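Local coordinates for putative polyketide synthase (Brevibacillus brevis, PDB 5HU7), which probably dehydrates beta-hydroxyacyl intermediates as the double-hotdog dehydratase domain of a trans-AT polyketide synthase, at residues R48-L52 with I53-E57; I155-A158 with R159-Y162; T199-T202 with A203-L206; S215-P218 with S219-Y222. One frame throughout, in Å; residues are numbered along the deposited sequence.

Contact 1. Residues R48-L52 with I53-E57; sequences RFFPL and IAYLE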
loop_
_atom_site.group_PDB
_atom_site.type_symbol
_atom_site.label_atom_id
_atom_site.label_comp_id
_atom_site.label_asym_id
_atom_site.label_seq_id
_atom_site.Cartn_x
_atom_site.Cartn_y
_atom_site.Cartn_z
ATOM N N ARG A 48 -3.194 18.849 20.423
ATOM C CA ARG A 48 -3.518 19.929 19.509
ATOM C C ARG A 48 -4.256 19.436 18.273
ATOM O O ARG A 48 -4.251 18.267 17.961
ATOM C CB ARG A 48 -2.251 20.703 19.090
ATOM C CG ARG A 48 -1.231 19.870 18.357
ATOM C CD ARG A 48 0.017 20.664 18.179
ATOM N NE ARG A 48 1.055 19.969 17.431
ATOM C CZ ARG A 48 1.761 18.944 17.892
ATOM N NH1 ARG A 48 1.522 18.450 19.102
ATOM N NH2 ARG A 48 2.703 18.393 17.142
ATOM N N PHE A 49 -4.836 20.357 17.560
ATOM C CA PHE A 49 -5.606 20.098 16.347
ATOM C C PHE A 49 -4.673 19.736 15.222
ATOM O O PHE A 49 -3.621 20.361 15.082
ATOM C CB PHE A 49 -6.408 21.356 15.928
ATOM C CG PHE A 49 -7.478 21.785 16.904
ATOM C CD1 PHE A 49 -8.437 20.878 17.351
ATOM C CD2 PHE A 49 -7.542 23.095 17.362
ATOM C CE1 PHE A 49 -9.421 21.270 18.271
ATOM C CE2 PHE A 49 -8.520 23.479 18.283
ATOM C CZ PHE A 49 -9.445 22.557 18.742
ATOM N N PHE A 50 -5.061 18.748 14.399
ATOM C CA PHE A 50 -4.298 18.386 13.200
ATOM C C PHE A 50 -4.254 19.623 12.297
ATOM O O PHE A 50 -5.281 20.273 12.156
ATOM C CB PHE A 50 -4.985 17.235 12.449
ATOM C CG PHE A 50 -4.160 16.580 11.365
ATOM C CD1 PHE A 50 -3.077 15.771 11.690
ATOM C CD2 PHE A 50 -4.566 16.621 10.042
ATOM C CE1 PHE A 50 -2.351 15.120 10.705
ATOM C CE2 PHE A 50 -3.878 15.910 9.059
ATOM C CZ PHE A 50 -2.773 15.176 9.392
ATOM N N PRO A 51 -3.106 20.007 11.712
ATOM C CA PRO A 51 -3.088 21.211 10.865
ATOM C C PRO A 51 -4.092 21.189 9.712
ATOM O O PRO A 51 -4.273 20.157 9.083
ATOM C CB PRO A 51 -1.646 21.276 10.362
ATOM C CG PRO A 51 -0.876 20.437 11.237
ATOM C CD PRO A 51 -1.765 19.393 11.810
ATOM N N LEU A 52 -4.748 22.321 9.453
ATOM C CA LEU A 52 -5.759 22.489 8.394
ATOM C C LEU A 52 -5.279 21.997 6.997
ATOM O O LEU A 52 -5.885 21.087 6.423
ATOM C CB LEU A 52 -6.250 23.961 8.356
ATOM C CG LEU A 52 -7.017 24.488 9.592
ATOM C CD1 LEU A 52 -7.344 26.019 9.532
ATOM C CD2 LEU A 52 -8.219 23.670 9.893
ATOM N N ILE A 53 -4.185 22.564 6.480
ATOM C CA ILE A 53 -3.587 22.137 5.198
ATOM C C ILE A 53 -3.178 20.666 5.152
ATOM O O ILE A 53 -3.123 20.078 4.071
ATOM C CB ILE A 53 -2.390 23.029 4.775
ATOM C CG1 ILE A 53 -1.329 23.108 5.939
ATOM C CG2 ILE A 53 -2.922 24.406 4.320
ATOM C CD1 ILE A 53 -0.036 23.650 5.578
ATOM N N ALA A 54 -2.891 20.074 6.297
ATOM C CA ALA A 54 -2.494 18.682 6.324
ATOM C C ALA A 54 -3.631 17.780 5.849
ATOM O O ALA A 54 -3.370 16.793 5.170
ATOM C CB ALA A 54 -2.039 18.288 7.702
ATOM N N TYR A 55 -4.905 18.183 6.100
ATOM C CA TYR A 55 -6.068 17.441 5.633
ATOM C C TYR A 55 -6.166 17.474 4.114
ATOM O O TYR A 55 -6.548 16.476 3.512
ATOM C CB TYR A 55 -7.359 18.052 6.202
ATOM C CG TYR A 55 -7.547 17.888 7.692
ATOM C CD1 TYR A 55 -7.991 16.679 8.231
ATOM C CD2 TYR A 55 -7.414 18.970 8.546
ATOM C CE1 TYR A 55 -8.300 16.564 9.591
ATOM C CE2 TYR A 55 -7.692 18.859 9.906
ATOM C CZ TYR A 55 -8.173 17.666 10.416
ATOM O OH TYR A 55 -8.479 17.562 11.740
ATOM N N LEU A 56 -5.835 18.614 3.493
ATOM C CA LEU A 56 -5.908 18.766 2.046
ATOM C C LEU A 56 -4.800 18.033 1.346
ATOM O O LEU A 56 -5.020 17.385 0.324
ATOM C CB LEU A 56 -5.862 20.236 1.681
ATOM C CG LEU A 56 -6.956 21.136 2.290
ATOM C CD1 LEU A 56 -6.665 22.588 1.952
ATOM C CD2 LEU A 56 -8.310 20.743 1.815
ATOM N N GLU A 57 -3.601 18.167 1.880
ATOM C CA GLU A 57 -2.387 17.494 1.394
ATOM C C GLU A 57 -2.509 15.950 1.485
ATOM O O GLU A 57 -2.166 15.266 0.530
ATOM C CB GLU A 57 -1.172 17.997 2.189
ATOM C CG GLU A 57 0.173 17.495 1.732
ATOM C CD GLU A 57 0.474 17.662 0.262
ATOM O OE1 GLU A 57 0.094 18.709 -0.297
ATOM O OE2 GLU A 57 1.059 16.739 -0.350
#

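Contact 2. Residues I155-A158 with R159-Y162; sequences ILTA and RQCY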
loop_
_atom_site.group_PDB
_atom_site.type_symbol
_atom_site.label_atom_id
_atom_site.label_comp_id
_atom_site.label_asym_id
_atom_site.label_seq_id
_atom_site.Cartn_x
_atom_site.Cartn_y
_atom_site.Cartn_z
ATOM N N ILE A 155 2.197 49.093 2.912
ATOM C CA ILE A 155 3.104 47.950 2.800
ATOM C C ILE A 155 3.680 47.772 4.193
ATOM O O ILE A 155 4.266 48.694 4.745
ATOM C CB ILE A 155 4.210 48.077 1.755
ATOM C CG1 ILE A 155 3.617 48.510 0.411
ATOM C CG2 ILE A 155 4.967 46.746 1.636
ATOM C CD1 ILE A 155 4.605 48.727 -0.640
ATOM N N LEU A 156 3.474 46.602 4.765
ATOM C CA LEU A 156 3.887 46.301 6.123
ATOM C C LEU A 156 4.997 45.305 6.169
ATOM O O LEU A 156 4.982 44.335 5.441
ATOM C CB LEU A 156 2.714 45.706 6.903
ATOM C CG LEU A 156 1.533 46.639 7.123
ATOM C CD1 LEU A 156 0.613 46.672 5.895
ATOM C CD2 LEU A 156 0.707 46.175 8.305
ATOM N N THR A 157 5.893 45.473 7.131
ATOM C CA THR A 157 6.936 44.486 7.414
ATOM C C THR A 157 6.273 43.318 8.225
ATOM O O THR A 157 5.140 43.459 8.682
ATOM C CB THR A 157 8.003 45.100 8.288
ATOM O OG1 THR A 157 7.393 45.461 9.526
ATOM C CG2 THR A 157 8.682 46.328 7.643
ATOM N N ALA A 158 6.957 42.204 8.477
ATOM C CA ALA A 158 6.321 41.152 9.314
ATOM C C ALA A 158 6.032 41.693 10.763
ATOM O O ALA A 158 4.939 41.475 11.285
ATOM C CB ALA A 158 7.195 39.915 9.395
ATOM N N ARG A 159 6.959 42.453 11.356
ATOM C CA ARG A 159 6.735 43.022 12.692
ATOM C C ARG A 159 5.484 43.886 12.765
ATOM O O ARG A 159 4.667 43.713 13.656
ATOM C CB ARG A 159 7.917 43.897 13.130
ATOM C CG ARG A 159 9.120 43.136 13.634
ATOM C CD ARG A 159 9.991 44.088 14.442
ATOM N NE ARG A 159 9.420 44.324 15.770
ATOM C CZ ARG A 159 9.602 43.542 16.830
ATOM N NH1 ARG A 159 10.389 42.483 16.755
ATOM N NH2 ARG A 159 9.032 43.844 17.991
ATOM N N GLN A 160 5.369 44.846 11.872
ATOM C CA GLN A 160 4.207 45.733 11.833
ATOM C C GLN A 160 2.861 44.989 11.822
ATOM O O GLN A 160 1.928 45.462 12.464
ATOM C CB GLN A 160 4.301 46.679 10.627
ATOM C CG GLN A 160 5.323 47.773 10.847
ATOM C CD GLN A 160 5.552 48.590 9.608
ATOM O OE1 GLN A 160 5.729 48.065 8.517
ATOM N NE2 GLN A 160 5.674 49.883 9.764
ATOM N N CYS A 161 2.738 43.871 11.086
ATOM C CA CYS A 161 1.501 43.069 11.083
ATOM C C CYS A 161 1.231 42.563 12.509
ATOM O O CYS A 161 0.140 42.783 13.033
ATOM C CB CYS A 161 1.601 41.897 10.104
ATOM S SG CYS A 161 1.672 42.372 8.358
ATOM N N TYR A 162 2.244 41.896 13.129
ATOM C CA TYR A 162 2.200 41.366 14.502
ATOM C C TYR A 162 1.818 42.440 15.480
ATOM O O TYR A 162 0.941 42.217 16.312
ATOM C CB TYR A 162 3.568 40.795 14.917
ATOM C CG TYR A 162 3.754 40.619 16.417
ATOM C CD1 TYR A 162 3.182 39.541 17.095
ATOM C CD2 TYR A 162 4.535 41.507 17.151
ATOM C CE1 TYR A 162 3.328 39.389 18.469
ATOM C CE2 TYR A 162 4.728 41.338 18.522
ATOM C CZ TYR A 162 4.131 40.267 19.178
ATOM O OH TYR A 162 4.303 40.069 20.532
HETATM O O HOH W 1 6.261 49.784 6.382
#

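Contact 3. Residues T199-T202 with A203-L206; sequences TMET and AEQL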
loop_
_atom_site.group_PDB
_atom_site.type_symbol
_atom_site.label_atom_id
_atom_site.label_comp_id
_atom_site.label_asym_id
_atom_site.label_seq_id
_atom_site.Cartn_x
_atom_site.Cartn_y
_atom_site.Cartn_z
ATOM N N THR A 199 13.609 19.936 2.560
ATOM C CA THR A 199 14.492 19.129 1.712
ATOM C C THR A 199 13.878 18.894 0.318
ATOM O O THR A 199 12.660 18.788 0.200
ATOM C CB THR A 199 14.878 17.836 2.454
ATOM O OG1 THR A 199 15.585 18.193 3.643
ATOM C CG2 THR A 199 15.728 16.898 1.616
ATOM N N MET A 200 14.723 18.892 -0.732
ATOM C CA MET A 200 14.303 18.702 -2.130
ATOM C C MET A 200 13.496 17.408 -2.288
ATOM O O MET A 200 12.455 17.426 -2.939
ATOM C CB MET A 200 15.537 18.660 -3.059
ATOM C CG MET A 200 15.219 18.868 -4.543
ATOM S SD MET A 200 16.418 18.065 -5.669
ATOM C CE MET A 200 17.963 18.774 -5.094
ATOM N N GLU A 201 13.982 16.299 -1.696
ATOM C CA GLU A 201 13.315 14.992 -1.757
ATOM C C GLU A 201 11.970 14.975 -1.003
ATOM O O GLU A 201 11.033 14.326 -1.468
ATOM C CB GLU A 201 14.265 13.878 -1.248
ATOM C CG GLU A 201 13.693 12.461 -1.271
ATOM C CD GLU A 201 13.087 12.002 -2.585
ATOM O OE1 GLU A 201 13.845 11.887 -3.576
ATOM O OE2 GLU A 201 11.864 11.725 -2.616
ATOM N N THR A 202 11.871 15.688 0.138
ATOM C CA THR A 202 10.618 15.761 0.905
ATOM C C THR A 202 9.644 16.713 0.196
ATOM O O THR A 202 8.510 16.322 -0.066
ATOM C CB THR A 202 10.882 16.139 2.373
ATOM O OG1 THR A 202 11.441 17.447 2.433
ATOM C CG2 THR A 202 11.819 15.154 3.072
ATOM N N ALA A 203 10.117 17.924 -0.193
ATOM C CA ALA A 203 9.323 18.907 -0.948
ATOM C C ALA A 203 8.852 18.368 -2.315
ATOM O O ALA A 203 7.887 18.901 -2.872
ATOM C CB ALA A 203 10.105 20.196 -1.146
ATOM N N GLU A 204 9.530 17.329 -2.855
ATOM C CA GLU A 204 9.146 16.653 -4.098
ATOM C C GLU A 204 7.812 15.915 -3.938
ATOM O O GLU A 204 7.080 15.849 -4.915
ATOM C CB GLU A 204 10.238 15.659 -4.554
ATOM C CG GLU A 204 9.981 15.002 -5.907
ATOM C CD GLU A 204 9.435 13.586 -5.870
ATOM O OE1 GLU A 204 10.054 12.720 -5.210
ATOM O OE2 GLU A 204 8.419 13.328 -6.553
ATOM N N GLN A 205 7.485 15.357 -2.736
ATOM C CA GLN A 205 6.201 14.661 -2.516
ATOM C C GLN A 205 5.048 15.623 -2.163
ATOM O O GLN A 205 3.889 15.302 -2.409
ATOM C CB GLN A 205 6.354 13.585 -1.424
ATOM C CG GLN A 205 7.184 12.385 -1.882
ATOM C CD GLN A 205 7.634 11.517 -0.732
ATOM O OE1 GLN A 205 8.200 11.998 0.254
ATOM N NE2 GLN A 205 7.476 10.206 -0.859
ATOM N N LEU A 206 5.374 16.832 -1.695
ATOM C CA LEU A 206 4.398 17.832 -1.286
ATOM C C LEU A 206 3.939 18.816 -2.360
ATOM O O LEU A 206 4.616 19.039 -3.356
ATOM C CB LEU A 206 4.986 18.617 -0.115
ATOM C CG LEU A 206 5.462 17.762 1.080
ATOM C CD1 LEU A 206 5.866 18.641 2.273
ATOM C CD2 LEU A 206 4.411 16.717 1.456
#

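Contact 4. Residues S215-P218 with S219-Y222; sequences SLLP and STRY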
loop_
_atom_site.group_PDB
_atom_site.type_symbol
_atom_site.label_atom_id
_atom_site.label_comp_id
_atom_site.label_asym_id
_atom_site.label_seq_id
_atom_site.Cartn_x
_atom_site.Cartn_y
_atom_site.Cartn_z
ATOM N N SER A 215 1.615 31.233 8.125
ATOM C CA SER A 215 1.836 32.497 7.433
ATOM C C SER A 215 0.544 33.144 6.970
ATOM O O SER A 215 0.428 34.364 7.002
ATOM C CB SER A 215 2.714 32.263 6.210
ATOM O OG SER A 215 3.920 31.609 6.571
ATOM N N LEU A 216 -0.384 32.342 6.471
ATOM C CA LEU A 216 -1.659 32.799 5.953
ATOM C C LEU A 216 -2.604 33.249 7.038
ATOM O O LEU A 216 -3.229 34.290 6.899
ATOM C CB LEU A 216 -2.311 31.679 5.126
ATOM C CG LEU A 216 -1.652 31.369 3.770
ATOM C CD1 LEU A 216 -2.365 30.221 3.072
ATOM C CD2 LEU A 216 -1.648 32.565 2.874
ATOM N N LEU A 217 -2.716 32.488 8.110
ATOM C CA LEU A 217 -3.611 32.832 9.220
ATOM C C LEU A 217 -3.408 34.277 9.743
ATOM O O LEU A 217 -4.361 35.044 9.663
ATOM C CB LEU A 217 -3.501 31.782 10.340
ATOM C CG LEU A 217 -4.350 32.030 11.598
ATOM C CD1 LEU A 217 -5.841 32.296 11.240
ATOM C CD2 LEU A 217 -4.228 30.848 12.538
ATOM N N PRO A 218 -2.204 34.732 10.158
ATOM C CA PRO A 218 -2.064 36.152 10.563
ATOM C C PRO A 218 -2.437 37.144 9.452
ATOM O O PRO A 218 -2.954 38.227 9.725
ATOM C CB PRO A 218 -0.581 36.280 10.968
ATOM C CG PRO A 218 0.096 35.070 10.466
ATOM C CD PRO A 218 -0.941 33.990 10.343
ATOM N N SER A 219 -2.212 36.736 8.186
ATOM C CA SER A 219 -2.532 37.527 6.994
ATOM C C SER A 219 -4.046 37.631 6.769
ATOM O O SER A 219 -4.506 38.680 6.314
ATOM C CB SER A 219 -1.863 36.926 5.755
ATOM O OG SER A 219 -0.475 36.688 5.943
ATOM N N THR A 220 -4.809 36.540 7.023
ATOM C CA THR A 220 -6.270 36.581 6.882
ATOM C C THR A 220 -6.850 37.437 7.995
ATOM O O THR A 220 -7.757 38.239 7.742
ATOM C CB THR A 220 -6.939 35.192 6.812
ATOM O OG1 THR A 220 -6.826 34.482 8.052
ATOM C CG2 THR A 220 -6.437 34.342 5.655
ATOM N N ARG A 221 -6.295 37.313 9.210
ATOM C CA ARG A 221 -6.718 38.125 10.358
ATOM C C ARG A 221 -6.485 39.615 10.096
ATOM O O ARG A 221 -7.297 40.442 10.504
ATOM C CB ARG A 221 -5.980 37.699 11.633
ATOM C CG ARG A 221 -6.429 36.357 12.148
ATOM C CD ARG A 221 -5.459 35.861 13.195
ATOM N NE ARG A 221 -5.912 34.630 13.842
ATOM C CZ ARG A 221 -5.197 33.944 14.729
ATOM N NH1 ARG A 221 -3.986 34.362 15.087
ATOM N NH2 ARG A 221 -5.687 32.833 15.267
ATOM N N TYR A 222 -5.389 39.948 9.396
ATOM C CA TYR A 222 -5.076 41.326 9.015
ATOM C C TYR A 222 -6.115 41.859 8.014
ATOM O O TYR A 222 -6.499 43.025 8.092
ATOM C CB TYR A 222 -3.635 41.434 8.461
ATOM C CG TYR A 222 -3.286 42.808 7.947
ATOM C CD1 TYR A 222 -3.560 43.945 8.699
ATOM C CD2 TYR A 222 -2.713 42.979 6.694
ATOM C CE1 TYR A 222 -3.316 45.220 8.196
ATOM C CE2 TYR A 222 -2.456 44.250 6.183
ATOM C CZ TYR A 222 -2.739 45.369 6.949
ATOM O OH TYR A 222 -2.483 46.646 6.502
#

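Contact 1. Residues R48-L52 with I53-E57
Phe50 and Tyr55 meet as a T-shaped pair across the turn that leads into helix 52-65. The planes stand at 72° and the ring centroids of Phe50 and Tyr55 are 5.0 Å apart, with Phe50 presenting its edge. Phe50 CD2 lies over the centre of one face of the Tyr55 ring, 3.8 Å from Tyr55 CE1. With its CG anti to the backbone N (chi1 -168°), Phe50 swings its ring forward over the first turn of the helix, where Phe50 CE2 comes within 3.3 Å of Ala54 CB. Tyr55 reaches back the opposite way along the chain, and its OH passes 3.6 Å from Phe50 CB. The methyl of Ala54 also meets the ring of Pro51, CB to CB at 4.0 Å. Beneath these side chains, Tyr55 N donates to Leu52 O (3.1 Å) from well above the carbonyl plane, while the bond from Ala54 N to Pro51 O is weak. Leu52 O also lies at the edge of the Tyr55 ring, 3.4 Å from Tyr55 CD2. In sequence, Pro51 matches the proline that closes the HxxxGxxxxP signature of polyketide synthase dehydratases. Were Tyr55 an alanine, the Phe50 edge would probably lose its facing ring and Leu88 N the hydroxyl that accepts from it. Leu88 is also tied to the Phe50 backbone, just beyond the short pairing of strands 48-49 and 89-90. On the helix, Leu52, Tyr55 and Leu56 pack against Phe242 of strand 241-249, and Tyr55 and Leu56 reach Thr84 and Val82 of strand 76-84.

Contact 2. Residues I155-A158 with R159-Y162
Thr157 and Gln160 grip each other through backbone and side chain at once. Gln160 N donates to Thr157 OG1 at 3.2 Å, and in return Thr157 N donates to Gln160 OE1 at 2.9 Å. Both bonds are nearly straight, and the second reaches a lone pair in the plane of the amide carbonyl. A longer bond, 3.3 Å, runs from Thr157 OG1 to Gln160 OE1, its donor tilted from that plane, so the threonine hydroxyl accepts from one part of Gln160 and donates to another. Thr157 holds OG1 between its backbone N and carbonyl carbon (chi1 63°), which turns the hydroxyl over the first turn of the helix. Gln160 runs extended beyond CG, carrying its amide back past the N-cap. The reciprocal pattern is a capping box, with Thr157 as the N-cap of helix 158-167. Next to it Leu156 CB packs on Cys161 SG at 3.8 Å; residues just before the cap and four after it meet in this way in a hydrophobic staple. Behind the cap the regular helix bonding starts, weakly from Cys161 N to Thr157 O and almost straight from Tyr162 N to Ala158 O at 3.3 Å. Farther out, a water donates to both Ile155 O and Gln160 OE1, at 2.8 Å to each, adding a third donor at the amide oxygen and linking it to the strand. That strand, 154-157, lies beside strand 179-185: Leu156 shares backbone bonds with Val182, whose side chain also meets Cys161, and Ile155 rests on Gln181 and Tyr183.

Contact 3. Residues T199-T202 with A203-L206
Ala203 N donates to Thr199 O at 2.7 Å in an almost straight bond that closes the first turn of helix 200-203, after which the spacing shortens from four residues to three as Gln205 N bonds Thr202 O at 3.0 Å. Between them, Glu204 N makes a weak bond to Met200 O. Thr199 is the N-cap residue, but it serves the turn through its carbonyl and not its hydroxyl. That carbonyl oxygen has a second donor, Thr202 OG1, at 2.9 Å. Thr202 places OG1 between its own N and carbonyl carbon (chi1 64°), folding the hydroxyl back along the helix onto the preceding turn. Two bonds therefore grip Thr199 O, one from a main-chain N-H and one from a hydroxyl tilted out of the carbonyl plane. The methyl of Ala203 presses on the same oxygen, with Ala203 CB 3.2 Å from Thr199 O. Away from this, Glu201 and Glu204 run side by side and point the same way, their carboxylate planes 83° apart. Glu201 OE2 comes within 3.3 Å of Glu204 OE1; if both are ionised neither can donate, and the like charges should then repel, so the proximity may raise the pKa of one of them. Both residues are exposed, which should let solvent weaken the effect. At the other end Leu206 CG packs on Thr202 O at 3.6 Å. From this surface turn, which precedes helix 212-227 in the chain, Ala203 leans on Ile198, Gln205 touches Pro14, and the buried Leu206 rests against His13 and Phe38.

Contact 4. Residues S215-P218 with S219-Y222
Arg221 lies back along its helix over Leu217, and most of its side chain, from CB to NH2, rests against the turn before. Arg221 CB sits 3.6 Å from Pro218 O, and Arg221 CG lies 3.5 Å from Leu217 O. The chain then runs extended from CG to NE, with Arg221 CD passing Leu217 O and, more distantly, Leu217 CD1, and Arg221 NE reaching 3.5 Å from Leu217 CD1. At CZ the guanidinium turns one face to the leucine, with Leu217 CG over its centre, and Arg221 NH2 comes 3.7 Å from Leu217 CD2. Leu217 meets it because its CG is anti to the backbone N (chi1 178°). Arg221 NH1 leaves that turn for a weak hydrogen bond with His173 ND1. Cutting Arg221 back to an alanine is likely to cost Leu217 the guanidinium face lying over it and His173 ND1 its weak partner. The helix, 212-227, is the central helix of the second hotdog half, and it kinks at Pro218, which has no N-H to give to the previous turn. Near the kink, hydroxyls join the backbone bonding: Ser219 OG donates to Ser215 O at 2.7 Å, and Thr220 OG1 reaches an in-plane lone pair of Leu217 O at 3.0 Å. Leu217 O also takes Arg221 N, at 3.0 Å and nearly straight. Leu216, Ser219 and Thr220 pack on Ile261 of strand 258-263, while Pro218 and Arg221 meet Leu165 of helix 158-167.

Overall arrangement
The four contacts follow one another along the chain, contact 1 in the first of the two hotdog-family regions and contacts 2, 3 and 4 in the second. Contacts 1 and 4 lie on helices 52-65 and 212-227, the central helices of the two halves, with centres about 16 Å apart. Contact 3 reaches back to the first half: Leu206 CA touches Glu57 OE2 at 3.6 Å, and Glu57 OE1 accepts from Val207 N and Phe208 N. Contact 2 lies farther out, its centre about 11 Å from that of contact 4, where Leu156 CD1 packs on Tyr222 OH. Contacts 1, 4 and 2 thus step outward; contact 3 lies beside contact 1, centres about 18 Å apart.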